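Local coordinates for protein endoglucanase FnCel5A (Fervidobacterium nodosum, PDB 3NCO) that probably hydrolyses internal beta-1,4-glucosidic bonds of cellulose as an endoglucanase, at residues E236-H241 with T276-R281. Numbering follows the deposited sequence.
Sequences EQIRNH and TKTVRR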
loop_
_atom_site.group_PDB
_atom_site.type_symbol
_atom_site.label_atom_id
_atom_site.label_comp_id
_atom_site.label_asym_id
_atom_site.label_seq_id
_atom_site.Cartn_x
_atom_site.Cartn_y
_atom_site.Cartn_z
ATOM N N GLU A 236 -2.715 6.580 -23.110
ATOM C CA GLU A 236 -4.158 6.706 -23.036
ATOM C C GLU A 236 -4.791 5.512 -22.305
ATOM O O GLU A 236 -5.789 5.677 -21.598
ATOM C CB GLU A 236 -4.758 6.889 -24.456
ATOM C CG GLU A 236 -6.273 7.070 -24.440
ATOM C CD GLU A 236 -6.745 8.124 -23.426
ATOM O OE1 GLU A 236 -6.100 9.196 -23.301
ATOM O OE2 GLU A 236 -7.765 7.865 -22.749
ATOM N N GLN A 237 -4.234 4.303 -22.442
ATOM C CA GLN A 237 -4.788 3.167 -21.656
ATOM C C GLN A 237 -4.753 3.482 -20.166
ATOM O O GLN A 237 -5.729 3.228 -19.444
ATOM C CB GLN A 237 -4.035 1.836 -21.913
ATOM C CG GLN A 237 -4.205 1.210 -23.332
ATOM C CD GLN A 237 -5.477 0.338 -23.429
ATOM O OE1 GLN A 237 -5.756 -0.461 -22.505
ATOM N NE2 GLN A 237 -6.256 0.498 -24.518
ATOM N N ILE A 238 -3.633 4.043 -19.696
ATOM C CA ILE A 238 -3.480 4.353 -18.263
ATOM C C ILE A 238 -4.404 5.529 -17.872
ATOM O O ILE A 238 -5.083 5.493 -16.847
ATOM C CB ILE A 238 -2.017 4.692 -17.888
ATOM C CG1 ILE A 238 -1.133 3.481 -18.206
ATOM C CG2 ILE A 238 -1.871 5.139 -16.385
ATOM C CD1 ILE A 238 0.380 3.742 -18.013
ATOM N N ARG A 239 -4.392 6.583 -18.671
ATOM C CA ARG A 239 -5.258 7.727 -18.392
ATOM C C ARG A 239 -6.736 7.293 -18.264
ATOM O O ARG A 239 -7.446 7.757 -17.386
ATOM C CB ARG A 239 -5.085 8.786 -19.490
ATOM C CG ARG A 239 -5.775 10.106 -19.068
ATOM C CD ARG A 239 -5.653 11.228 -20.062
ATOM N NE ARG A 239 -4.375 11.252 -20.766
ATOM C CZ ARG A 239 -3.243 11.723 -20.259
ATOM N NH1 ARG A 239 -3.225 12.217 -19.028
ATOM N NH2 ARG A 239 -2.131 11.720 -20.990
ATOM N N ASN A 240 -7.202 6.429 -19.175
ATOM C CA ASN A 240 -8.586 5.959 -19.180
ATOM C C ASN A 240 -8.848 5.240 -17.841
ATOM O O ASN A 240 -9.890 5.419 -17.206
ATOM C CB ASN A 240 -8.821 5.042 -20.422
ATOM C CG ASN A 240 -10.287 4.561 -20.598
ATOM O OD1 ASN A 240 -11.211 5.361 -20.852
ATOM N ND2 ASN A 240 -10.485 3.248 -20.522
ATOM N N HIS A 241 -7.906 4.378 -17.438
ATOM C CA HIS A 241 -8.051 3.658 -16.156
ATOM C C HIS A 241 -8.162 4.627 -14.953
ATOM O O HIS A 241 -9.002 4.445 -14.060
ATOM C CB HIS A 241 -6.845 2.754 -15.975
ATOM C CG HIS A 241 -6.796 1.630 -16.968
ATOM N ND1 HIS A 241 -5.647 0.915 -17.216
ATOM C CD2 HIS A 241 -7.754 1.098 -17.767
ATOM C CE1 HIS A 241 -5.906 -0.042 -18.091
ATOM N NE2 HIS A 241 -7.179 0.049 -18.444
ATOM N N THR A 276 6.919 3.891 -15.336
ATOM C CA THR A 276 6.828 4.415 -13.969
ATOM C C THR A 276 6.546 5.906 -13.970
ATOM O O THR A 276 5.713 6.407 -13.196
ATOM C CB THR A 276 8.108 4.061 -13.175
ATOM O OG1 THR A 276 8.287 2.638 -13.228
ATOM C CG2 THR A 276 8.002 4.506 -11.698
ATOM N N LYS A 277 7.232 6.611 -14.885
ATOM C CA LYS A 277 7.081 8.048 -14.977
ATOM C C LYS A 277 5.676 8.410 -15.402
ATOM O O LYS A 277 5.092 9.354 -14.869
ATOM C CB LYS A 277 8.064 8.568 -16.044
ATOM C CG LYS A 277 8.006 10.041 -16.319
ATOM C CD LYS A 277 8.847 10.273 -17.570
ATOM C CE LYS A 277 9.647 11.572 -17.514
ATOM N NZ LYS A 277 8.953 12.754 -16.882
ATOM N N THR A 278 5.122 7.658 -16.368
ATOM C CA THR A 278 3.792 7.930 -16.904
ATOM C C THR A 278 2.723 7.691 -15.830
ATOM O O THR A 278 1.838 8.499 -15.626
ATOM C CB THR A 278 3.522 7.034 -18.128
ATOM O OG1 THR A 278 4.422 7.397 -19.181
ATOM C CG2 THR A 278 2.103 7.163 -18.638
ATOM N N VAL A 279 2.844 6.589 -15.118
ATOM C CA VAL A 279 1.912 6.319 -14.007
ATOM C C VAL A 279 1.996 7.423 -12.958
ATOM O O VAL A 279 0.963 7.955 -12.526
ATOM C CB VAL A 279 2.168 4.926 -13.383
ATOM C CG1 VAL A 279 1.343 4.804 -12.153
ATOM C CG2 VAL A 279 1.783 3.823 -14.387
ATOM N N ARG A 280 3.210 7.791 -12.548
ATOM C CA ARG A 280 3.364 8.885 -11.582
ATOM C C ARG A 280 2.695 10.206 -12.068
ATOM O O ARG A 280 1.959 10.851 -11.331
ATOM C CB ARG A 280 4.831 9.146 -11.241
ATOM C CG ARG A 280 4.933 10.370 -10.315
ATOM C CD ARG A 280 6.353 10.855 -10.125
ATOM N NE ARG A 280 7.003 11.203 -11.382
ATOM C CZ ARG A 280 6.854 12.357 -11.983
ATOM N NH1 ARG A 280 7.496 12.629 -13.111
ATOM N NH2 ARG A 280 6.080 13.267 -11.427
ATOM N N ARG A 281 2.974 10.613 -13.313
ATOM C CA ARG A 281 2.402 11.864 -13.835
ATOM C C ARG A 281 0.886 11.820 -13.885
ATOM O O ARG A 281 0.236 12.838 -13.625
ATOM C CB ARG A 281 2.894 12.109 -15.259
ATOM C CG ARG A 281 4.380 12.410 -15.345
ATOM C CD ARG A 281 4.815 12.834 -16.803
ATOM N NE ARG A 281 4.079 12.121 -17.879
ATOM C CZ ARG A 281 4.612 11.310 -18.823
ATOM N NH1 ARG A 281 5.916 11.055 -18.868
ATOM N NH2 ARG A 281 3.820 10.736 -19.740
#
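In the outer helical layer of a TIM barrel, I238 of helix 232-252 reaches across to T278 and V279 of helix 269-285. These helices precede the last two barrel strands, 256-261 and 289-292, and where they face each other the contact illustrates how one branched aliphatic side chain can join neighbouring helices. The CA atoms of I238 and V279 lie 7.1 Å apart. The bond from CA to CB of I238 is directed toward helix 269-285, and CD1 lies anti to CA (chi2 174°), which carries the terminal methyl outward to do all the touching: CD1 lies 3.9 Å from CG2 of T278 and 3.9 Å from CG2 of V279. The isoleucine runs at about a right angle to the valine. Its single methyl reaches both partners because T278 and V279 are neighbours in the helix.

T278 offers its methyl rather than its hydroxyl. CG2 stands anti to the backbone N, while OG1 (chi1 -66°) sits beside that N and bonds to the carbonyl of K274, one turn earlier, which satisfies the polar atom within its own helix. V279 is set aslant to the interface: CG2 serves I238, and the side chain also packs on L258 and F261 of strand 256-261, tying the helix to the barrel wall. W228, from a loop, touches both I238 and T278, and W275 and I282 add to the apolar surround of the isoleucine.

Beside this buried patch, R239 pairs with E285 of the other helix, and its NE makes a long, 3.7 Å salt bridge to OE1 of E236. Apolar contact flanked by a charged pair here joins adjacent outer helices of the (beta/alpha)8 barrel of glycosyl hydrolase family 5.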